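Local coordinates for protein Crov588 (Cafeteriavirus, PDB 6NYR) that is of unknown function but folds into a nearly closed ring of leucine-rich repeats of the FNIP type, at residues L341-Q352 with L363-Q374. Sequence-based numbering, arbitrary orientation.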
ATOM      1  N   LEU A 341     -13.899  22.164 -12.992  1.00 51.58           N
ATOM      2  CA  LEU A 341     -13.751  20.748 -12.693  1.00 50.50           C
ATOM      3  C   LEU A 341     -12.614  20.135 -13.496  1.00 47.19           C
ATOM      4  O   LEU A 341     -12.592  20.221 -14.728  1.00 45.40           O
ATOM      5  CB  LEU A 341     -15.057  20.016 -12.986  1.00 52.04           C
ATOM      6  CG  LEU A 341     -15.231  18.632 -12.361  1.00 51.85           C
ATOM      7  CD1 LEU A 341     -15.368  18.747 -10.852  1.00 49.70           C
ATOM      8  CD2 LEU A 341     -16.434  17.924 -12.974  1.00 54.31           C
ATOM      9  N   THR A 342     -11.683  19.488 -12.795  1.00 46.26           N
ATOM     10  CA  THR A 342     -10.588  18.778 -13.441  1.00 47.55           C
ATOM     11  C   THR A 342     -10.687  17.267 -13.314  1.00 45.44           C
ATOM     12  O   THR A 342     -10.185  16.550 -14.183  1.00 43.51           O
ATOM     13  CB  THR A 342      -9.235  19.205 -12.854  1.00 48.59           C
ATOM     14  OG1 THR A 342      -9.203  18.902 -11.453  1.00 50.58           O
ATOM     15  CG2 THR A 342      -8.997  20.690 -13.064  1.00 52.01           C
ATOM     16  N   HIS A 343     -11.327  16.768 -12.258  1.00 46.37           N
ATOM     17  CA  HIS A 343     -11.393  15.336 -11.993  1.00 47.59           C
ATOM     18  C   HIS A 343     -12.851  14.938 -11.846  1.00 46.88           C
ATOM     19  O   HIS A 343     -13.563  15.477 -10.989  1.00 45.33           O
ATOM     20  CB  HIS A 343     -10.590  14.982 -10.736  1.00 48.18           C
ATOM     21  CG  HIS A 343      -9.112  15.160 -10.902  1.00 49.07           C
ATOM     22  ND1 HIS A 343      -8.513  16.401 -10.935  1.00 50.16           N
ATOM     23  CD2 HIS A 343      -8.115  14.256 -11.064  1.00 47.65           C
ATOM     24  CE1 HIS A 343      -7.210  16.255 -11.100  1.00 49.91           C
ATOM     25  NE2 HIS A 343      -6.943  14.964 -11.181  1.00 49.42           N
ATOM     26  N   LEU A 344     -13.289  13.994 -12.677  1.00 44.86           N
ATOM     27  CA  LEU A 344     -14.657  13.490 -12.653  1.00 45.24           C
ATOM     28  C   LEU A 344     -14.605  11.972 -12.652  1.00 41.51           C
ATOM     29  O   LEU A 344     -14.035  11.367 -13.566  1.00 41.23           O
ATOM     30  CB  LEU A 344     -15.457  13.995 -13.856  1.00 44.52           C
ATOM     31  CG  LEU A 344     -16.889  13.467 -13.982  1.00 42.29           C
ATOM     32  CD1 LEU A 344     -17.695  13.809 -12.739  1.00 41.62           C
ATOM     33  CD2 LEU A 344     -17.568  14.019 -15.226  1.00 42.81           C
ATOM     34  N   THR A 345     -15.231  11.360 -11.656  1.00 39.71           N
ATOM     35  CA  THR A 345     -15.238   9.913 -11.512  1.00 43.56           C
ATOM     36  C   THR A 345     -16.681   9.467 -11.357  1.00 40.93           C
ATOM     37  O   THR A 345     -17.392   9.943 -10.464  1.00 38.88           O
ATOM     38  CB  THR A 345     -14.401   9.478 -10.304  1.00 45.13           C
ATOM     39  OG1 THR A 345     -13.060   9.958 -10.457  1.00 49.26           O
ATOM     40  CG2 THR A 345     -14.374   7.966 -10.187  1.00 41.32           C
ATOM     41  N   PHE A 346     -17.111   8.560 -12.220  1.00 42.80           N
ATOM     42  CA  PHE A 346     -18.443   7.984 -12.134  1.00 45.52           C
ATOM     43  C   PHE A 346     -18.391   6.646 -11.408  1.00 42.42           C
ATOM     44  O   PHE A 346     -17.332   6.033 -11.254  1.00 42.51           O
ATOM     45  CB  PHE A 346     -19.054   7.797 -13.526  1.00 46.05           C
ATOM     46  CG  PHE A 346     -19.471   9.076 -14.186  1.00 47.25           C
ATOM     47  CD1 PHE A 346     -20.629   9.727 -13.789  1.00 47.49           C
ATOM     48  CD2 PHE A 346     -18.718   9.622 -15.214  1.00 51.86           C
ATOM     49  CE1 PHE A 346     -21.022  10.902 -14.399  1.00 47.46           C
ATOM     50  CE2 PHE A 346     -19.114  10.797 -15.829  1.00 49.99           C
ATOM     51  CZ  PHE A 346     -20.264  11.433 -15.421  1.00 47.52           C
ATOM     52  N   GLY A 347     -19.567   6.203 -10.960  1.00 42.64           N
ATOM     53  CA  GLY A 347     -19.715   4.937 -10.280  1.00 39.86           C
ATOM     54  C   GLY A 347     -20.276   3.855 -11.186  1.00 41.35           C
ATOM     55  O   GLY A 347     -20.360   3.996 -12.408  1.00 41.27           O
ATOM     56  N   ASP A 348     -20.695   2.758 -10.552  1.00 41.41           N
ATOM     57  CA  ASP A 348     -21.042   1.559 -11.305  1.00 44.48           C
ATOM     58  C   ASP A 348     -22.188   1.809 -12.276  1.00 43.70           C
ATOM     59  O   ASP A 348     -22.132   1.376 -13.434  1.00 42.67           O
ATOM     60  CB  ASP A 348     -21.415   0.429 -10.343  1.00 47.66           C
ATOM     61  CG  ASP A 348     -20.214  -0.149  -9.634  1.00 50.79           C
ATOM     62  OD1 ASP A 348     -19.085   0.070 -10.111  1.00 52.14           O
ATOM     63  OD2 ASP A 348     -20.403  -0.842  -8.614  1.00 55.61           O
ATOM     64  N   ASP A 349     -23.226   2.519 -11.835  1.00 43.65           N
ATOM     65  CA  ASP A 349     -24.488   2.551 -12.561  1.00 46.53           C
ATOM     66  C   ASP A 349     -24.557   3.591 -13.676  1.00 46.25           C
ATOM     67  O   ASP A 349     -25.408   3.458 -14.569  1.00 44.39           O
ATOM     68  CB  ASP A 349     -25.655   2.809 -11.592  1.00 49.29           C
ATOM     69  CG  ASP A 349     -25.937   1.630 -10.686  1.00 46.34           C
ATOM     70  OD1 ASP A 349     -25.218   0.615 -10.800  1.00 46.02           O
ATOM     71  OD2 ASP A 349     -26.876   1.718  -9.865  1.00 44.24           O
ATOM     72  N   PHE A 350     -23.711   4.620 -13.647  1.00 44.83           N
ATOM     73  CA  PHE A 350     -23.854   5.710 -14.604  1.00 41.90           C
ATOM     74  C   PHE A 350     -23.765   5.185 -16.033  1.00 44.74           C
ATOM     75  O   PHE A 350     -22.776   4.546 -16.412  1.00 40.31           O
ATOM     76  CB  PHE A 350     -22.793   6.783 -14.389  1.00 44.33           C
ATOM     77  CG  PHE A 350     -22.962   7.971 -15.300  1.00 42.73           C
ATOM     78  CD1 PHE A 350     -23.983   8.879 -15.075  1.00 44.28           C
ATOM     79  CD2 PHE A 350     -22.121   8.170 -16.382  1.00 44.56           C
ATOM     80  CE1 PHE A 350     -24.156   9.970 -15.905  1.00 46.63           C
ATOM     81  CE2 PHE A 350     -22.292   9.262 -17.217  1.00 47.73           C
ATOM     82  CZ  PHE A 350     -23.310  10.160 -16.975  1.00 47.79           C
ATOM     83  N   ASN A 351     -24.785   5.487 -16.838  1.00 46.23           N
ATOM     84  CA  ASN A 351     -24.839   5.028 -18.221  1.00 46.46           C
ATOM     85  C   ASN A 351     -25.798   5.894 -19.028  1.00 43.55           C
ATOM     86  O   ASN A 351     -26.721   5.376 -19.666  1.00 43.61           O
ATOM     87  CB  ASN A 351     -25.264   3.559 -18.264  1.00 47.76           C
ATOM     88  CG  ASN A 351     -25.138   2.959 -19.643  1.00 45.91           C
ATOM     89  OD1 ASN A 351     -24.413   3.475 -20.490  1.00 44.45           O
ATOM     90  ND2 ASN A 351     -25.856   1.868 -19.882  1.00 46.06           N
ATOM     91  N   GLN A 352     -25.596   7.209 -18.991  1.00 42.75           N
ATOM     92  CA  GLN A 352     -26.382   8.153 -19.771  1.00 43.26           C
ATOM     93  C   GLN A 352     -25.551   8.768 -20.891  1.00 45.19           C
ATOM     94  O   GLN A 352     -24.344   8.983 -20.747  1.00 46.08           O
ATOM     95  CB  GLN A 352     -26.923   9.287 -18.886  1.00 43.89           C
ATOM     96  CG  GLN A 352     -27.877   8.858 -17.797  1.00 46.22           C
ATOM     97  CD  GLN A 352     -29.106   8.160 -18.331  1.00 45.78           C
ATOM     98  OE1 GLN A 352     -29.753   8.635 -19.263  1.00 46.48           O
ATOM     99  NE2 GLN A 352     -29.428   7.011 -17.748  1.00 48.41           N
ATOM    100  N   LEU A 363     -11.616  19.906 -17.759  1.00 54.82           N
ATOM    101  CA  LEU A 363     -11.509  18.516 -17.330  1.00 53.24           C
ATOM    102  C   LEU A 363     -10.217  17.896 -17.843  1.00 50.24           C
ATOM    103  O   LEU A 363      -9.963  17.874 -19.053  1.00 47.76           O
ATOM    104  CB  LEU A 363     -12.715  17.723 -17.826  1.00 52.10           C
ATOM    105  CG  LEU A 363     -13.068  16.468 -17.023  1.00 52.01           C
ATOM    106  CD1 LEU A 363     -13.640  16.860 -15.660  1.00 48.89           C
ATOM    107  CD2 LEU A 363     -14.035  15.583 -17.795  1.00 52.48           C
ATOM    108  N   THR A 364      -9.417  17.362 -16.923  1.00 50.10           N
ATOM    109  CA  THR A 364      -8.199  16.641 -17.267  1.00 50.86           C
ATOM    110  C   THR A 364      -8.298  15.143 -17.034  1.00 48.53           C
ATOM    111  O   THR A 364      -7.600  14.382 -17.705  1.00 48.72           O
ATOM    112  CB  THR A 364      -7.010  17.185 -16.457  1.00 54.40           C
ATOM    113  OG1 THR A 364      -7.242  17.000 -15.054  1.00 52.28           O
ATOM    114  CG2 THR A 364      -6.797  18.668 -16.747  1.00 55.99           C
ATOM    115  N   HIS A 365      -9.157  14.708 -16.117  1.00 46.62           N
ATOM    116  CA  HIS A 365      -9.243  13.308 -15.713  1.00 47.29           C
ATOM    117  C   HIS A 365     -10.703  12.883 -15.714  1.00 44.34           C
ATOM    118  O   HIS A 365     -11.519  13.453 -14.982  1.00 42.08           O
ATOM    119  CB  HIS A 365      -8.621  13.100 -14.329  1.00 48.18           C
ATOM    120  CG  HIS A 365      -7.138  13.297 -14.300  1.00 53.98           C
ATOM    121  ND1 HIS A 365      -6.551  14.544 -14.347  1.00 58.13           N
ATOM    122  CD2 HIS A 365      -6.121  12.406 -14.231  1.00 55.09           C
ATOM    123  CE1 HIS A 365      -5.237  14.411 -14.311  1.00 57.82           C
ATOM    124  NE2 HIS A 365      -4.950  13.124 -14.240  1.00 57.14           N
ATOM    125  N   LEU A 366     -11.023  11.882 -16.533  1.00 44.68           N
ATOM    126  CA  LEU A 366     -12.381  11.366 -16.665  1.00 47.57           C
ATOM    127  C   LEU A 366     -12.341   9.858 -16.494  1.00 45.66           C
ATOM    128  O   LEU A 366     -11.734   9.155 -17.309  1.00 46.84           O
ATOM    129  CB  LEU A 366     -12.979  11.731 -18.024  1.00 46.34           C
ATOM    130  CG  LEU A 366     -14.375  11.176 -18.317  1.00 43.43           C
ATOM    131  CD1 LEU A 366     -15.372  11.665 -17.282  1.00 42.71           C
ATOM    132  CD2 LEU A 366     -14.816  11.553 -19.722  1.00 43.88           C
ATOM    133  N   THR A 367     -12.990   9.365 -15.443  1.00 42.53           N
ATOM    134  CA  THR A 367     -13.046   7.940 -15.144  1.00 43.09           C
ATOM    135  C   THR A 367     -14.500   7.495 -15.150  1.00 42.79           C
ATOM    136  O   THR A 367     -15.313   8.010 -14.373  1.00 40.27           O
ATOM    137  CB  THR A 367     -12.381   7.641 -13.796  1.00 45.40           C
ATOM    138  OG1 THR A 367     -10.996   8.016 -13.864  1.00 46.13           O
ATOM    139  CG2 THR A 367     -12.504   6.172 -13.440  1.00 43.17           C
ATOM    140  N   PHE A 368     -14.818   6.536 -16.013  1.00 45.09           N
ATOM    141  CA  PHE A 368     -16.147   5.951 -16.067  1.00 41.59           C
ATOM    142  C   PHE A 368     -16.213   4.732 -15.157  1.00 41.91           C
ATOM    143  O   PHE A 368     -15.194   4.151 -14.777  1.00 41.46           O
ATOM    144  CB  PHE A 368     -16.529   5.549 -17.497  1.00 44.25           C
ATOM    145  CG  PHE A 368     -16.857   6.712 -18.390  1.00 46.88           C
ATOM    146  CD1 PHE A 368     -18.059   7.388 -18.251  1.00 46.08           C
ATOM    147  CD2 PHE A 368     -15.978   7.117 -19.383  1.00 47.61           C
ATOM    148  CE1 PHE A 368     -18.369   8.453 -19.073  1.00 43.94           C
ATOM    149  CE2 PHE A 368     -16.290   8.181 -20.210  1.00 46.12           C
ATOM    150  CZ  PHE A 368     -17.486   8.847 -20.053  1.00 44.28           C
ATOM    151  N   GLY A 369     -17.442   4.330 -14.836  1.00 42.24           N
ATOM    152  CA  GLY A 369     -17.688   3.166 -14.018  1.00 42.04           C
ATOM    153  C   GLY A 369     -18.042   1.934 -14.832  1.00 42.76           C
ATOM    154  O   GLY A 369     -17.893   1.887 -16.053  1.00 43.88           O
ATOM    155  N   ASP A 370     -18.527   0.918 -14.119  1.00 44.26           N
ATOM    156  CA  ASP A 370     -18.798  -0.375 -14.734  1.00 45.51           C
ATOM    157  C   ASP A 370     -19.668  -0.246 -15.980  1.00 45.02           C
ATOM    158  O   ASP A 370     -19.330  -0.773 -17.046  1.00 48.41           O
ATOM    159  CB  ASP A 370     -19.481  -1.302 -13.724  1.00 46.36           C
ATOM    160  CG  ASP A 370     -18.537  -1.824 -12.665  1.00 49.30           C
ATOM    161  OD1 ASP A 370     -17.319  -1.557 -12.754  1.00 49.64           O
ATOM    162  OD2 ASP A 370     -19.015  -2.533 -11.757  1.00 52.15           O
ATOM    163  N   ASP A 371     -20.801   0.444 -15.862  1.00 43.37           N
ATOM    164  CA  ASP A 371     -21.886   0.258 -16.816  1.00 48.30           C
ATOM    165  C   ASP A 371     -21.865   1.211 -18.001  1.00 45.53           C
ATOM    166  O   ASP A 371     -22.575   0.958 -18.983  1.00 43.46           O
ATOM    167  CB  ASP A 371     -23.240   0.400 -16.109  1.00 49.97           C
ATOM    168  CG  ASP A 371     -23.606  -0.823 -15.301  1.00 49.95           C
ATOM    169  OD1 ASP A 371     -22.835  -1.806 -15.325  1.00 49.29           O
ATOM    170  OD2 ASP A 371     -24.666  -0.798 -14.634  1.00 49.74           O
ATOM    171  N   PHE A 372     -21.110   2.306 -17.938  1.00 45.73           N
ATOM    172  CA  PHE A 372     -21.170   3.277 -19.020  1.00 47.26           C
ATOM    173  C   PHE A 372     -20.883   2.606 -20.360  1.00 48.91           C
ATOM    174  O   PHE A 372     -19.849   1.956 -20.538  1.00 45.51           O
ATOM    175  CB  PHE A 372     -20.185   4.422 -18.822  1.00 49.99           C
ATOM    176  CG  PHE A 372     -20.269   5.450 -19.908  1.00 48.83           C
ATOM    177  CD1 PHE A 372     -21.311   6.366 -19.926  1.00 49.89           C
ATOM    178  CD2 PHE A 372     -19.334   5.482 -20.930  1.00 50.52           C
ATOM    179  CE1 PHE A 372     -21.401   7.310 -20.930  1.00 51.56           C
ATOM    180  CE2 PHE A 372     -19.425   6.428 -21.938  1.00 51.97           C
ATOM    181  CZ  PHE A 372     -20.461   7.339 -21.934  1.00 51.12           C
ATOM    182  N   ASN A 373     -21.783   2.813 -21.320  1.00 49.66           N
ATOM    183  CA  ASN A 373     -21.698   2.142 -22.611  1.00 49.52           C
ATOM    184  C   ASN A 373     -22.538   2.893 -23.633  1.00 48.83           C
ATOM    185  O   ASN A 373     -23.441   2.319 -24.248  1.00 50.25           O
ATOM    186  CB  ASN A 373     -22.164   0.693 -22.463  1.00 45.44           C
ATOM    187  CG  ASN A 373     -21.854  -0.146 -23.675  1.00 45.26           C
ATOM    188  OD1 ASN A 373     -20.951   0.161 -24.449  1.00 45.11           O
ATOM    189  ND2 ASN A 373     -22.610  -1.221 -23.850  1.00 47.55           N
ATOM    190  N   GLN A 374     -22.252   4.179 -23.811  1.00 48.68           N
ATOM    191  CA  GLN A 374     -22.928   5.009 -24.795  1.00 49.65           C
ATOM    192  C   GLN A 374     -21.918   5.462 -25.840  1.00 52.96           C
ATOM    193  O   GLN A 374     -20.714   5.537 -25.569  1.00 53.23           O
ATOM    194  CB  GLN A 374     -23.580   6.235 -24.159  1.00 48.59           C
ATOM    195  CG  GLN A 374     -24.537   5.907 -23.041  1.00 48.17           C
ATOM    196  CD  GLN A 374     -25.749   5.131 -23.517  1.00 47.48           C
ATOM    197  OE1 GLN A 374     -26.246   5.342 -24.623  1.00 49.75           O
ATOM    198  NE2 GLN A 374     -26.223   4.216 -22.686  1.00 47.66           N
TER
HETATM  199  O   HOH W   1     -26.552   1.047 -15.568  1.00 32.03           O
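His-343 and His-365 form an offset (parallel-displaced) stack on one side of the sheet, ring centroids 4.2 Å apart and planes at 10°, with His-343 NE2 over the His-365 ring near its rim. A hydrogen bond to the preceding threonine holds each ring at its edge, Thr-364 OG1 to His-365 ND1 at 2.6 Å and Thr-342 OG1 to His-343 ND1 alike. Strands 343-345 and 365-367 run parallel, joined by backbone hydrogen bonds such as Thr-367 N to Leu-344 O (2.9 Å), while Thr-342 O accepts from both Thr-364 N and His-365 N. On the other side of the sheet Leu-344 and Leu-366 lie alongside each other, CD2 to CD1 3.8 Å. Beyond the strands, Phe-346 and Phe-368 are nearly parallel but slid apart, and Phe-350 CD2 approaches Phe-372 CD1 (4.1 Å). Asn-351, its CG anti to the backbone N (chi1 -171°), sends OD1 between Asn-373 N (2.8 Å) and Gln-374 NE2 (2.9 Å), which approach opposite faces of its amide; Asn-373 OD1 in turn accepts from Asn-395 N and Gln-396 NE2. The carboxylates of Asp-348 and Asp-370 stack, probably with mutual repulsion. Equivalent residues of successive 22-residue turns pairing along the strands, with leucines and phenylalanines buried in the core and an asparagine run, characterise this leucine-rich repeat solenoid.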